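Local structure of glycerophosphoryl diester phosphodiesterase (Parabacteroides distasonis, 3MZ2) at residues Glu51-Thr56 against Ala62-Asp67; Gly36-Arg41 against Pro46-Glu51; Glu190-Tyr195 against Ile200-Ile205. The protein probably hydrolyses glycerophosphodiesters, using a TIM-barrel fold. All blocks are in the same frame, centred on the assembly; numbering follows the deposited sequence. Where two conformers were deposited one is given.

Overall arrangement
From the N terminus, interaction 2 comes first: Gly36-Arg41, leaving strand 33-36, folds against Pro46-Glu51 and closes the short loop leading into helix 50-59. Interaction 1 follows in series, laying that helix on strand 63-70 across the turn between them. The two share Glu51, their centres are 5 Å apart, and they touch through Thr52 with Pro46 and Asp67 with Asn48. Together they tie up the beta-alpha-beta unit of strand 33-36, helix 50-59 and strand 63-70. Interaction 3 closes the connection from helix 189-197 to strand 205-210, its centre about 28 Å from that of interaction 2, on the opposite side of the chain's centre. The loops neither nest nor cross.

Interaction 1: Glu51-Thr56 against Ala62-Asp67; sequences ETFENT and ATFEID
Thr56, the helix residue that meets the edge of the Phe64 ring, gives its backbone N-H to Thr52 O over 2.9 Å, one of the turn-to-turn bonds that keep 51-56 helical. Between helix and strand the contact itself is largely apolar, and Phe64 occupies its middle. With CG anti to the carbonyl carbon (chi1 -61°), the ring leaves the strand on the helix side. Phe53 CB then lies over one face in a CH-pi contact, 4.1 Å from the centroid of the Phe64 ring and shifted toward the rim. Phe53 O, on the helix backbone, comes within 3.4 Å of Phe64 CZ. The side chains of Thr56 and Phe64 point at each other from opposite directions, Thr56 CB lying in the ring plane 3.8 Å from Phe64 CE1, with the methyl CG2 scarcely farther off. The two phenyl rings are neither stacked nor T-shaped: their centroids are 5.1 Å apart and their planes inclined by 34°. This is the core between helix and strand in a beta-alpha-beta unit of the TIM barrel, strand 33-36, helix 50-59 and strand 63-70, in which helix segment and strand run at 157°, close to antiparallel. Farther along, Phe53 CZ touches Ile66 CG2 at 3.8 Å, the two side chains crossing at about a right angle. At the other end Thr56 CG2 meets Ala62 CB at 4.1 Å. Leu135 of the neighbouring strand 135-137 packs on both Phe64 and Ile66, while Leu122 of helix 122-129 adds to the cover of Ile66.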
ATOM      1  N   GLU A  51      19.595  15.076  -6.589  1.00 15.98           N
ATOM      2  CA  GLU A  51      20.488  16.011  -5.895  1.00 16.58           C
ATOM      3  C   GLU A  51      20.690  15.584  -4.442  1.00 16.25           C
ATOM      4  O   GLU A  51      21.793  15.666  -3.894  1.00 16.40           O
ATOM      5  CB  GLU A  51      19.911  17.433  -5.990  1.00 17.84           C
ATOM      6  CG  GLU A  51      19.972  18.013  -7.400  1.00 19.16           C
ATOM      7  CD  GLU A  51      18.789  17.638  -8.315  1.00 18.68           C
ATOM      8  OE1 GLU A  51      17.873  16.902  -7.886  1.00 16.66           O
ATOM      9  OE2 GLU A  51      18.787  18.088  -9.485  1.00 20.20           O
ATOM     10  N   THR A  52      19.634  15.149  -3.795  1.00 15.44           N
ATOM     11  CA  THR A  52      19.752  14.712  -2.416  0.50 14.92           C
ATOM     12  C   THR A  52      20.564  13.436  -2.259  1.00 13.90           C
ATOM     13  O   THR A  52      21.346  13.314  -1.311  1.00 14.55           O
ATOM     14  CB  THR A  52      18.397  14.545  -1.808  0.50 14.76           C
ATOM     15  OG1 THR A  52      17.658  15.729  -2.110  0.50 17.63           O
ATOM     16  CG2 THR A  52      18.500  14.371  -0.306  0.50 14.08           C
ATOM     17  N   PHE A  53      20.415  12.511  -3.200  1.00 13.64           N
ATOM     18  CA  PHE A  53      21.230  11.306  -3.174  1.00 13.84           C
ATOM     19  C   PHE A  53      22.706  11.683  -3.239  1.00 14.31           C
ATOM     20  O   PHE A  53      23.536  11.172  -2.462  1.00 14.31           O
ATOM     21  CB  PHE A  53      20.930  10.330  -4.340  1.00 13.74           C
ATOM     22  CG  PHE A  53      19.473  10.007  -4.573  1.00 13.78           C
ATOM     23  CD1 PHE A  53      18.547   9.974  -3.543  1.00 15.58           C
ATOM     24  CD2 PHE A  53      19.062   9.630  -5.865  1.00 13.48           C
ATOM     25  CE1 PHE A  53      17.249   9.615  -3.798  1.00 14.34           C
ATOM     26  CE2 PHE A  53      17.740   9.339  -6.133  1.00 14.49           C
ATOM     27  CZ  PHE A  53      16.826   9.327  -5.116  1.00 13.65           C
ATOM     28  N   GLU A  54      23.043  12.535  -4.210  1.00 15.11           N
ATOM     29  CA  GLU A  54      24.435  12.965  -4.421  1.00 17.25           C
ATOM     30  C   GLU A  54      25.019  13.696  -3.193  1.00 18.42           C
ATOM     31  O   GLU A  54      26.178  13.440  -2.768  1.00 18.06           O
ATOM     32  CB  GLU A  54      24.502  13.871  -5.659  1.00 18.93           C
ATOM     33  CG  GLU A  54      24.126  13.171  -6.940  1.00 24.39           C
ATOM     34  CD  GLU A  54      23.708  14.103  -8.093  1.00 31.96           C
ATOM     35  OE1 GLU A  54      23.920  15.347  -8.001  1.00 37.15           O
ATOM     36  OE2 GLU A  54      23.159  13.561  -9.095  1.00 37.51           O
ATOM     37  N   ASN A  55      24.228  14.605  -2.646  1.00 18.61           N
ATOM     38  CA  ASN A  55      24.591  15.317  -1.419  1.00 18.92           C
ATOM     39  C   ASN A  55      24.860  14.350  -0.276  1.00 18.90           C
ATOM     40  O   ASN A  55      25.897  14.438   0.394  1.00 20.27           O
ATOM     41  CB  ASN A  55      23.482  16.289  -1.007  1.00 19.26           C
ATOM     42  CG  ASN A  55      23.883  17.164   0.184  1.00 19.82           C
ATOM     43  OD1 ASN A  55      24.879  17.887   0.107  1.00 25.18           O
ATOM     44  ND2 ASN A  55      23.095  17.137   1.254  1.00 21.11           N
ATOM     45  N   THR A  56      23.978  13.397  -0.056  1.00 17.36           N
ATOM     46  CA  THR A  56      24.211  12.441   1.015  1.00 16.54           C
ATOM     47  C   THR A  56      25.537  11.691   0.829  1.00 15.71           C
ATOM     48  O   THR A  56      26.284  11.567   1.770  1.00 16.61           O
ATOM     49  CB  THR A  56      23.055  11.431   1.151  1.00 15.83           C
ATOM     50  OG1 THR A  56      21.846  12.129   1.461  1.00 18.45           O
ATOM     51  CG2 THR A  56      23.294  10.380   2.255  1.00 17.35           C
ATOM     52  N   ALA A  62      25.978   5.385   1.695  1.00 11.91           N
ATOM     53  CA  ALA A  62      24.619   5.062   2.049  1.00 10.82           C
ATOM     54  C   ALA A  62      23.971   4.324   0.875  1.00 11.52           C
ATOM     55  O   ALA A  62      24.425   4.434  -0.253  1.00 13.68           O
ATOM     56  CB  ALA A  62      23.825   6.342   2.375  1.00 11.98           C
ATOM     57  N   THR A  63      22.905   3.598   1.187  1.00 10.72           N
ATOM     58  CA  THR A  63      21.935   3.107   0.234  1.00 10.56           C
ATOM     59  C   THR A  63      20.745   4.052   0.282  1.00 10.96           C
ATOM     60  O   THR A  63      20.666   4.899   1.167  1.00 10.53           O
ATOM     61  CB  THR A  63      21.457   1.704   0.559  1.00 11.00           C
ATOM     62  OG1 THR A  63      20.964   1.688   1.905  1.00 10.32           O
ATOM     63  CG2 THR A  63      22.625   0.709   0.433  1.00 11.68           C
ATOM     64  N   PHE A  64      19.876   3.964  -0.715  1.00 10.17           N
ATOM     65  CA  PHE A  64      18.712   4.860  -0.799  1.00 11.45           C
ATOM     66  C   PHE A  64      17.426   4.071  -1.029  1.00 12.13           C
ATOM     67  O   PHE A  64      17.288   3.380  -2.017  1.00 11.88           O
ATOM     68  CB  PHE A  64      18.923   5.907  -1.914  1.00 11.48           C
ATOM     69  CG  PHE A  64      20.134   6.787  -1.675  1.00 11.63           C
ATOM     70  CD1 PHE A  64      20.090   7.721  -0.683  1.00 13.27           C
ATOM     71  CD2 PHE A  64      21.299   6.604  -2.343  1.00 13.92           C
ATOM     72  CE1 PHE A  64      21.186   8.544  -0.422  1.00 11.61           C
ATOM     73  CE2 PHE A  64      22.418   7.403  -2.071  1.00 14.58           C
ATOM     74  CZ  PHE A  64      22.363   8.357  -1.067  1.00 13.41           C
ATOM     75  N   GLU A  65      16.476   4.285  -0.138  1.00 11.89           N
ATOM     76  CA  GLU A  65      15.146   3.709  -0.235  1.00 12.45           C
ATOM     77  C   GLU A  65      14.298   4.763  -0.945  1.00 11.99           C
ATOM     78  O   GLU A  65      14.302   5.921  -0.554  1.00 13.01           O
ATOM     79  CB  GLU A  65      14.636   3.459   1.177  1.00 13.18           C
ATOM     80  CG  GLU A  65      13.282   2.800   1.173  1.00 16.47           C
ATOM     81  CD  GLU A  65      12.112   3.737   1.289  1.00 22.39           C
ATOM     82  OE1 GLU A  65      12.276   4.959   1.461  1.00 25.21           O
ATOM     83  OE2 GLU A  65      10.984   3.199   1.213  1.00 27.73           O
ATOM     84  N   ILE A  66      13.633   4.396  -2.039  1.00 11.24           N
ATOM     85  CA  ILE A  66      12.962   5.356  -2.892  1.00 11.45           C
ATOM     86  C   ILE A  66      11.545   4.884  -3.223  1.00 11.20           C
ATOM     87  O   ILE A  66      11.186   3.699  -3.021  1.00 11.71           O
ATOM     88  CB  ILE A  66      13.825   5.630  -4.170  1.00 11.13           C
ATOM     89  CG1 ILE A  66      14.040   4.356  -4.982  1.00 10.89           C
ATOM     90  CG2 ILE A  66      15.185   6.225  -3.741  1.00  9.46           C
ATOM     91  CD1 ILE A  66      14.852   4.501  -6.299  1.00 12.37           C
ATOM     92  N   ASP A  67      10.753   5.812  -3.765  1.00 11.80           N
ATOM     93  CA  ASP A  67       9.317   5.643  -3.975  1.00 11.90           C
ATOM     94  C   ASP A  67       8.914   5.721  -5.463  1.00 12.82           C
ATOM     95  O   ASP A  67       8.541   6.792  -5.951  1.00 13.24           O
ATOM     96  CB  ASP A  67       8.543   6.735  -3.187  1.00 12.89           C
ATOM     97  CG  ASP A  67       8.828   6.682  -1.697  1.00 14.67           C
ATOM     98  OD1 ASP A  67       8.460   5.646  -1.100  1.00 19.24           O
ATOM     99  OD2 ASP A  67       9.390   7.646  -1.150  1.00 16.44           O
TER

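Interaction 2: Gly36-Arg41 against Pro46-Glu51; sequences GHRGGR and PENSME. With SO4 (sulfate ion), chain C; SO4 (sulfate ion), chain G.
The guanidinium of Arg41 has Glu47 OE2 and the chain G sulfate at its edge, both near its plane, and lies within 12° of the Glu47 carboxylate plane. Arg38 carries Glu47 and the sulfates of chains C and G around its guanidinium, which is turned 65° from that carboxylate. Glu47 OE2 accepts from both arginines. Arg41 NH1 meets Glu47 OE2 nearly along its C-O axis at 2.9 Å. Arg38 NH1 comes to Glu47 OE2 from above the carboxylate plane at 3.1 Å. Arg86 is a further salt-bridge partner of OE2. Arg41 NH1 also binds O2 of the chain G sulfate at 2.7 Å. Arg38 NE meets O1 of the chain C sulfate at 2.9 Å in an almost straight bond, 177°, and NH2 holds its O3. His37 has Arg38 CG over one face, and its NE2 reaches O2 of that sulfate from the ring edge at 3.0 Å. The sulfates probably come from the crystallisation liquor, but this anion-binding pocket is consistent with a phosphodiester site. Asn48 N binds Arg38 O at 2.8 Å, closing the loop. Ser49 OG caps the following helix, and Asn48 ND2 reaches Asp67, so the contact sits between strands 33-36 and 63-70 and the start of helix 50-59.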
ATOM      1  N   GLY A  36      19.249   6.113   3.297  1.00 12.50           N
ATOM      2  CA  GLY A  36      18.491   7.337   3.200  1.00 12.85           C
ATOM      3  C   GLY A  36      17.053   7.021   2.929  1.00 13.98           C
ATOM      4  O   GLY A  36      16.706   6.564   1.829  1.00 14.52           O
ATOM      5  N   HIS A  37      16.198   7.248   3.915  1.00 13.07           N
ATOM      6  CA  HIS A  37      14.747   7.141   3.755  1.00 15.63           C
ATOM      7  C   HIS A  37      14.204   8.147   2.750  1.00 16.47           C
ATOM      8  O   HIS A  37      14.394   9.380   2.876  1.00 15.57           O
ATOM      9  CB  HIS A  37      14.072   7.375   5.104  1.00 15.05           C
ATOM     10  CG  HIS A  37      12.590   7.144   5.114  1.00 17.56           C
ATOM     11  ND1 HIS A  37      11.678   8.164   5.279  1.00 17.88           N
ATOM     12  CD2 HIS A  37      11.862   6.002   5.027  1.00 20.84           C
ATOM     13  CE1 HIS A  37      10.454   7.669   5.298  1.00 18.64           C
ATOM     14  NE2 HIS A  37      10.538   6.356   5.163  1.00 18.95           N
ATOM     15  N   ARG A  38      13.502   7.601   1.750  1.00 18.76           N
ATOM     16  CA  ARG A  38      12.934   8.372   0.637  1.00 20.99           C
ATOM     17  C   ARG A  38      14.030   9.204   0.027  1.00 20.06           C
ATOM     18  O   ARG A  38      13.770  10.305  -0.423  1.00 23.53           O
ATOM     19  CB  ARG A  38      11.756   9.268   1.070  1.00 19.58           C
ATOM     20  CG  ARG A  38      10.571   8.595   1.725  1.00 23.97           C
ATOM     21  CD  ARG A  38       9.477   9.610   2.065  1.00 24.70           C
ATOM     22  NE  ARG A  38       8.455   9.151   3.011  1.00 26.93           N
ATOM     23  CZ  ARG A  38       7.712   9.953   3.773  1.00 29.20           C
ATOM     24  NH1 ARG A  38       7.834  11.267   3.696  1.00 32.17           N
ATOM     25  NH2 ARG A  38       6.812   9.440   4.611  1.00 29.67           N
ATOM     26  N   GLY A  39      15.271   8.703   0.083  1.00 21.05           N
ATOM     27  CA  GLY A  39      16.455   9.373  -0.338  1.00 20.81           C
ATOM     28  C   GLY A  39      17.248  10.221   0.630  1.00 21.68           C
ATOM     29  O   GLY A  39      18.321  10.662   0.311  1.00 22.38           O
ATOM     30  N   GLY A  40      16.745  10.421   1.855  1.00 20.15           N
ATOM     31  CA  GLY A  40      17.252  11.473   2.748  1.00 19.39           C
ATOM     32  C   GLY A  40      16.682  12.830   2.332  1.00 19.86           C
ATOM     33  O   GLY A  40      16.211  12.996   1.198  1.00 19.28           O
ATOM     34  N   ARG A  41      16.707  13.795   3.240  1.00 17.73           N
ATOM     35  CA  ARG A  41      16.270  15.136   2.946  1.00 17.04           C
ATOM     36  C   ARG A  41      16.875  16.131   3.917  1.00 18.66           C
ATOM     37  O   ARG A  41      17.385  15.768   4.989  1.00 18.39           O
ATOM     38  CB  ARG A  41      14.770  15.241   3.018  1.00 16.21           C
ATOM     39  CG  ARG A  41      14.220  15.040   4.437  1.00 17.28           C
ATOM     40  CD  ARG A  41      12.714  14.768   4.455  1.00 18.00           C
ATOM     41  NE  ARG A  41      12.214  14.763   5.820  1.00 19.39           N
ATOM     42  CZ  ARG A  41      10.987  14.384   6.208  1.00 23.19           C
ATOM     43  NH1 ARG A  41      10.104  13.895   5.341  1.00 22.50           N
ATOM     44  NH2 ARG A  41      10.664  14.448   7.495  1.00 25.82           N
ATOM     45  N   PRO A  46      15.380  18.080  -1.395  1.00 18.48           N
ATOM     46  CA  PRO A  46      14.133  17.348  -1.323  1.00 17.77           C
ATOM     47  C   PRO A  46      14.247  15.810  -1.292  1.00 16.30           C
ATOM     48  O   PRO A  46      15.218  15.226  -1.787  1.00 17.06           O
ATOM     49  CB  PRO A  46      13.422  17.777  -2.612  1.00 18.34           C
ATOM     50  CG  PRO A  46      14.122  19.027  -3.073  1.00 20.33           C
ATOM     51  CD  PRO A  46      15.522  18.836  -2.652  1.00 19.68           C
ATOM     52  N   GLU A  47      13.249  15.170  -0.711  1.00 15.41           N
ATOM     53  CA  GLU A  47      13.000  13.715  -0.850  1.00 15.42           C
ATOM     54  C   GLU A  47      13.013  13.307  -2.291  1.00 14.74           C
ATOM     55  O   GLU A  47      12.589  14.102  -3.142  1.00 14.97           O
ATOM     56  CB  GLU A  47      11.566  13.404  -0.417  1.00 16.45           C
ATOM     57  CG  GLU A  47      11.347  13.428   0.994  1.00 19.93           C
ATOM     58  CD  GLU A  47       9.893  13.206   1.373  1.00 20.06           C
ATOM     59  OE1 GLU A  47       9.038  12.682   0.577  1.00 16.86           O
ATOM     60  OE2 GLU A  47       9.635  13.516   2.546  1.00 22.75           O
ATOM     61  N   ASN A  48      13.448  12.071  -2.548  1.00 12.80           N
ATOM     62  CA  ASN A  48      13.324  11.459  -3.885  1.00 12.31           C
ATOM     63  C   ASN A  48      13.850  12.383  -4.991  1.00 12.51           C
ATOM     64  O   ASN A  48      13.202  12.596  -6.023  1.00 13.16           O
ATOM     65  CB  ASN A  48      11.866  11.032  -4.143  1.00 11.85           C
ATOM     66  CG  ASN A  48      11.490   9.756  -3.424  1.00 11.44           C
ATOM     67  OD1 ASN A  48      12.078   8.697  -3.662  1.00 14.93           O
ATOM     68  ND2 ASN A  48      10.469   9.827  -2.557  1.00 11.60           N
ATOM     69  N   SER A  49      15.048  12.899  -4.767  1.00 14.23           N
ATOM     70  CA  SER A  49      15.698  13.749  -5.749  0.60 14.33           C
ATOM     71  C   SER A  49      17.113  13.289  -5.972  1.00 15.02           C
ATOM     72  O   SER A  49      17.777  12.815  -5.054  1.00 15.54           O
ATOM     73  CB  SER A  49      15.689  15.223  -5.321  0.60 16.12           C
ATOM     74  OG  SER A  49      16.659  15.507  -4.307  0.60 13.36           O
HETATM   75  N   MSE A  50      17.564  13.406  -7.212  1.00 15.12           N
HETATM   76  CA  MSE A  50      18.934  12.987  -7.555  1.00 15.10           C
HETATM   77  C   MSE A  50      19.919  13.805  -6.751  1.00 15.57           C
HETATM   78  O   MSE A  50      20.959  13.311  -6.307  1.00 14.70           O
HETATM   79  CB  MSE A  50      19.208  13.251  -9.017  1.00 16.88           C
HETATM   80  CG  MSE A  50      18.281  12.600  -9.974  1.00 17.48           C
HETATM   81 SE   MSE A  50      18.493  10.652  -9.839  0.75 21.91          SE
HETATM   82  CE  MSE A  50      20.367  10.591 -10.415  1.00 23.38           C
ATOM     83  N   GLU A  51      19.595  15.076  -6.589  1.00 15.98           N
ATOM     84  CA  GLU A  51      20.488  16.011  -5.895  1.00 16.58           C
ATOM     85  C   GLU A  51      20.690  15.584  -4.442  1.00 16.25           C
ATOM     86  O   GLU A  51      21.793  15.666  -3.894  1.00 16.40           O
ATOM     87  CB  GLU A  51      19.911  17.433  -5.990  1.00 17.84           C
ATOM     88  CG  GLU A  51      19.972  18.013  -7.400  1.00 19.16           C
ATOM     89  CD  GLU A  51      18.789  17.638  -8.315  1.00 18.68           C
ATOM     90  OE1 GLU A  51      17.873  16.902  -7.886  1.00 16.66           O
ATOM     91  OE2 GLU A  51      18.787  18.088  -9.485  1.00 20.20           O
TER
HETATM   92  S   SO4 C   2       7.335   5.670   4.272  1.00 35.88           S
HETATM   93  O1  SO4 C   2       8.062   6.274   3.154  1.00 34.99           O
HETATM   94  O2  SO4 C   2       8.175   4.608   4.829  1.00 34.93           O
HETATM   95  O3  SO4 C   2       7.035   6.643   5.338  1.00 34.43           O
HETATM   96  O4  SO4 C   2       6.016   5.227   3.754  1.00 37.04           O
HETATM   97  S   SO4 G   9       6.732  13.043   6.711  1.00 63.42           S
HETATM   98  O1  SO4 G   9       6.895  14.500   6.804  1.00 62.27           O
HETATM   99  O2  SO4 G   9       7.972  12.458   6.215  1.00 63.24           O
HETATM  100  O3  SO4 G   9       6.419  12.510   8.037  1.00 64.00           O
HETATM  101  O4  SO4 G   9       5.687  12.646   5.759  1.00 62.98           O

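Interaction 3: Glu190-Tyr195 against Ile200-Ile205; sequences EAVQDY and IPWSHI
Tyr195 fills the buried inner side of this contact, together with Ile200 and Ile205, while the Trp202 indole lies along the side partly open to solvent. At the inner end, Ile200 N binds Tyr195 O at 3.1 Å in a nearly straight bond of 171°, fastening the chain just beyond the helix back onto its last turn. The Tyr195 ring has Ile200 CG1 at its edge, near the plane, and Ile205 CD1 comes to Tyr195 CD1 at 4.1 Å, the two side chains crossing at a slant. The phenol reaches past both, and its OH is hydrogen-bonded to Phe185 O. Ala184 of strand 182-185 touches Tyr195 and Ile205 alike, and Ala170, Arg171 and Tyr174 of helix 167-176 pack on Ile200. This places the contact in the beta-alpha-beta unit of the TIM barrel that runs from strand 182-185 through helix 189-197 to strand 205-210, with 200-205 as the return loop and a short 3-10 turn at 202-203. On the more exposed side, Trp202 CG stands anti to the carbonyl carbon (chi1 -74°), and the six-membered part of the indole swings back to the helix, where its rim is nonetheless closely packed. Its edge faces Val192 O, which lies 3.4 Å from Trp202 CZ2. The Val192 side chain crosses the indole at about a right angle, its CG1 3.6 Å from Trp202 CZ2, and Tyr195 CB is 3.9 Å from Trp202 CH2. An alanine in place of Trp202 removes the indole, which would probably leave Val192 CG1 and Tyr195 CB without their shared cover and Glu196 OE2 without this donor. Arg227 touches both Trp202 and Val192.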
ATOM      1  N   GLU A 190       7.124 -14.766  14.161  1.00 17.77           N
ATOM      2  CA  GLU A 190       6.248 -15.334  13.132  1.00 18.68           C
ATOM      3  C   GLU A 190       6.678 -14.923  11.724  1.00 17.91           C
ATOM      4  O   GLU A 190       6.578 -15.712  10.761  1.00 17.66           O
ATOM      5  CB  GLU A 190       4.826 -14.866  13.395  1.00 19.72           C
ATOM      6  CG  GLU A 190       4.241 -15.474  14.664  1.00 24.67           C
ATOM      7  CD  GLU A 190       4.748 -14.886  16.015  1.00 27.82           C
ATOM      8  OE1 GLU A 190       5.246 -13.740  16.071  1.00 24.32           O
ATOM      9  OE2 GLU A 190       4.545 -15.572  17.053  1.00 33.08           O
ATOM     10  N   ALA A 191       7.167 -13.681  11.601  1.00 15.98           N
ATOM     11  CA  ALA A 191       7.693 -13.175  10.306  1.00 14.79           C
ATOM     12  C   ALA A 191       8.929 -13.995   9.900  1.00 14.69           C
ATOM     13  O   ALA A 191       9.037 -14.385   8.766  1.00 14.50           O
ATOM     14  CB  ALA A 191       7.997 -11.666  10.304  1.00 14.70           C
ATOM     15  N   VAL A 192       9.781 -14.352  10.861  1.00 15.30           N
ATOM     16  CA  VAL A 192      10.973 -15.163  10.535  1.00 15.00           C
ATOM     17  C   VAL A 192      10.510 -16.477   9.900  1.00 15.67           C
ATOM     18  O   VAL A 192      11.054 -16.880   8.860  1.00 16.79           O
ATOM     19  CB  VAL A 192      11.833 -15.438  11.769  1.00 14.44           C
ATOM     20  CG1 VAL A 192      12.989 -16.450  11.443  1.00 16.12           C
ATOM     21  CG2 VAL A 192      12.368 -14.090  12.373  1.00 14.12           C
ATOM     22  N   GLN A 193       9.503 -17.110  10.524  1.00 16.09           N
ATOM     23  CA  GLN A 193       8.988 -18.387  10.068  1.00 16.11           C
ATOM     24  C   GLN A 193       8.360 -18.281   8.679  1.00 14.72           C
ATOM     25  O   GLN A 193       8.506 -19.190   7.846  1.00 15.89           O
ATOM     26  CB  GLN A 193       7.967 -18.996  11.055  1.00 16.81           C
ATOM     27  CG  GLN A 193       7.530 -20.458  10.724  1.00 21.13           C
ATOM     28  CD  GLN A 193       8.635 -21.482  10.950  1.00 26.53           C
ATOM     29  OE1 GLN A 193       9.270 -21.509  12.012  1.00 30.99           O
ATOM     30  NE2 GLN A 193       8.859 -22.342   9.962  1.00 29.64           N
ATOM     31  N   ASP A 194       7.616 -17.211   8.471  1.00 14.33           N
ATOM     32  CA  ASP A 194       6.970 -16.894   7.172  1.00 13.62           C
ATOM     33  C   ASP A 194       7.983 -16.956   6.002  1.00 13.72           C
ATOM     34  O   ASP A 194       7.726 -17.595   4.962  1.00 12.42           O
ATOM     35  CB  ASP A 194       6.348 -15.484   7.239  1.00 14.49           C
ATOM     36  CG  ASP A 194       5.598 -15.104   5.995  1.00 15.22           C
ATOM     37  OD1 ASP A 194       5.080 -16.008   5.307  1.00 18.99           O
ATOM     38  OD2 ASP A 194       5.507 -13.896   5.719  1.00 17.52           O
ATOM     39  N   TYR A 195       9.114 -16.259   6.123  1.00 12.41           N
ATOM     40  CA  TYR A 195      10.072 -16.307   5.022  1.00 13.29           C
ATOM     41  C   TYR A 195      10.622 -17.693   4.816  1.00 13.41           C
ATOM     42  O   TYR A 195      10.834 -18.111   3.675  1.00 14.70           O
ATOM     43  CB  TYR A 195      11.214 -15.289   5.172  1.00 11.92           C
ATOM     44  CG  TYR A 195      10.674 -13.901   5.100  1.00 11.98           C
ATOM     45  CD1 TYR A 195      10.397 -13.304   3.888  1.00 11.93           C
ATOM     46  CD2 TYR A 195      10.369 -13.227   6.266  1.00 12.23           C
ATOM     47  CE1 TYR A 195       9.853 -12.046   3.812  1.00 11.73           C
ATOM     48  CE2 TYR A 195       9.794 -11.950   6.229  1.00 10.69           C
ATOM     49  CZ  TYR A 195       9.538 -11.360   4.991  1.00 12.35           C
ATOM     50  OH  TYR A 195       8.989 -10.101   4.872  1.00 14.17           O
ATOM     51  N   ILE A 200      12.484 -18.460   1.045  1.00 13.12           N
ATOM     52  CA  ILE A 200      13.346 -17.359   0.629  1.00 12.92           C
ATOM     53  C   ILE A 200      14.709 -17.525   1.290  1.00 12.94           C
ATOM     54  O   ILE A 200      14.796 -17.504   2.516  1.00 13.67           O
ATOM     55  CB  ILE A 200      12.795 -15.982   1.019  1.00 12.05           C
ATOM     56  CG1 ILE A 200      11.320 -15.901   0.638  1.00 12.58           C
ATOM     57  CG2 ILE A 200      13.623 -14.861   0.328  1.00 11.88           C
ATOM     58  CD1 ILE A 200      11.044 -16.057  -0.845  1.00 13.14           C
ATOM     59  N   PRO A 201      15.787 -17.641   0.495  1.00 13.31           N
ATOM     60  CA  PRO A 201      17.096 -17.769   1.142  1.00 13.53           C
ATOM     61  C   PRO A 201      17.450 -16.577   2.003  1.00 11.61           C
ATOM     62  O   PRO A 201      17.292 -15.456   1.571  1.00 12.52           O
ATOM     63  CB  PRO A 201      18.073 -17.871  -0.038  1.00 13.58           C
ATOM     64  CG  PRO A 201      17.219 -18.175  -1.235  1.00 14.82           C
ATOM     65  CD  PRO A 201      15.886 -17.621  -0.976  1.00 14.24           C
ATOM     66  N   TRP A 202      17.928 -16.812   3.230  1.00 12.40           N
ATOM     67  CA  TRP A 202      18.288 -15.717   4.102  1.00 11.81           C
ATOM     68  C   TRP A 202      19.465 -14.914   3.481  1.00 11.18           C
ATOM     69  O   TRP A 202      19.597 -13.728   3.764  1.00 10.20           O
ATOM     70  CB  TRP A 202      18.628 -16.237   5.521  1.00 12.52           C
ATOM     71  CG  TRP A 202      17.437 -16.670   6.319  1.00 12.39           C
ATOM     72  CD1 TRP A 202      17.215 -17.918   6.851  1.00 11.70           C
ATOM     73  CD2 TRP A 202      16.351 -15.855   6.746  1.00 14.02           C
ATOM     74  NE1 TRP A 202      16.017 -17.935   7.526  1.00 14.03           N
ATOM     75  CE2 TRP A 202      15.479 -16.677   7.506  1.00 13.29           C
ATOM     76  CE3 TRP A 202      16.020 -14.510   6.534  1.00 10.81           C
ATOM     77  CZ2 TRP A 202      14.276 -16.195   8.049  1.00 15.11           C
ATOM     78  CZ3 TRP A 202      14.836 -13.994   7.090  1.00 11.60           C
ATOM     79  CH2 TRP A 202      13.971 -14.858   7.833  1.00 13.52           C
ATOM     80  N   SER A 203      20.282 -15.569   2.667  1.00 12.32           N
ATOM     81  CA  SER A 203      21.348 -14.882   1.973  1.00 11.67           C
ATOM     82  C   SER A 203      20.821 -13.785   1.050  1.00 11.62           C
ATOM     83  O   SER A 203      21.566 -12.896   0.663  1.00 13.00           O
ATOM     84  CB  SER A 203      22.196 -15.852   1.172  1.00 13.95           C
ATOM     85  OG  SER A 203      21.449 -16.556   0.194  1.00 14.85           O
ATOM     86  N   HIS A 204      19.566 -13.895   0.637  1.00 11.25           N
ATOM     87  CA  HIS A 204      18.952 -12.848  -0.195  1.00 10.63           C
ATOM     88  C   HIS A 204      18.087 -11.814   0.562  1.00 10.99           C
ATOM     89  O   HIS A 204      17.351 -11.034  -0.074  1.00 12.00           O
ATOM     90  CB  HIS A 204      18.120 -13.538  -1.275  1.00 11.19           C
ATOM     91  CG  HIS A 204      18.978 -14.187  -2.307  1.00 13.67           C
ATOM     92  ND1 HIS A 204      18.999 -13.805  -3.625  1.00 14.19           N
ATOM     93  CD2 HIS A 204      19.883 -15.189  -2.188  1.00 13.87           C
ATOM     94  CE1 HIS A 204      19.878 -14.548  -4.283  1.00 17.55           C
ATOM     95  NE2 HIS A 204      20.404 -15.415  -3.443  1.00 16.20           N
ATOM     96  N   ILE A 205      18.238 -11.789   1.884  1.00 10.68           N
ATOM     97  CA  ILE A 205      17.475 -10.948   2.774  1.00 10.44           C
ATOM     98  C   ILE A 205      18.362 -10.017   3.635  1.00 10.96           C
ATOM     99  O   ILE A 205      19.363 -10.440   4.215  1.00 11.18           O
ATOM    100  CB  ILE A 205      16.542 -11.765   3.643  1.00  9.94           C
ATOM    101  CG1 ILE A 205      15.462 -12.360   2.740  1.00 11.45           C
ATOM    102  CG2 ILE A 205      15.912 -10.888   4.744  1.00 10.22           C
ATOM    103  CD1 ILE A 205      14.479 -13.229   3.482  1.00 11.68           C
TER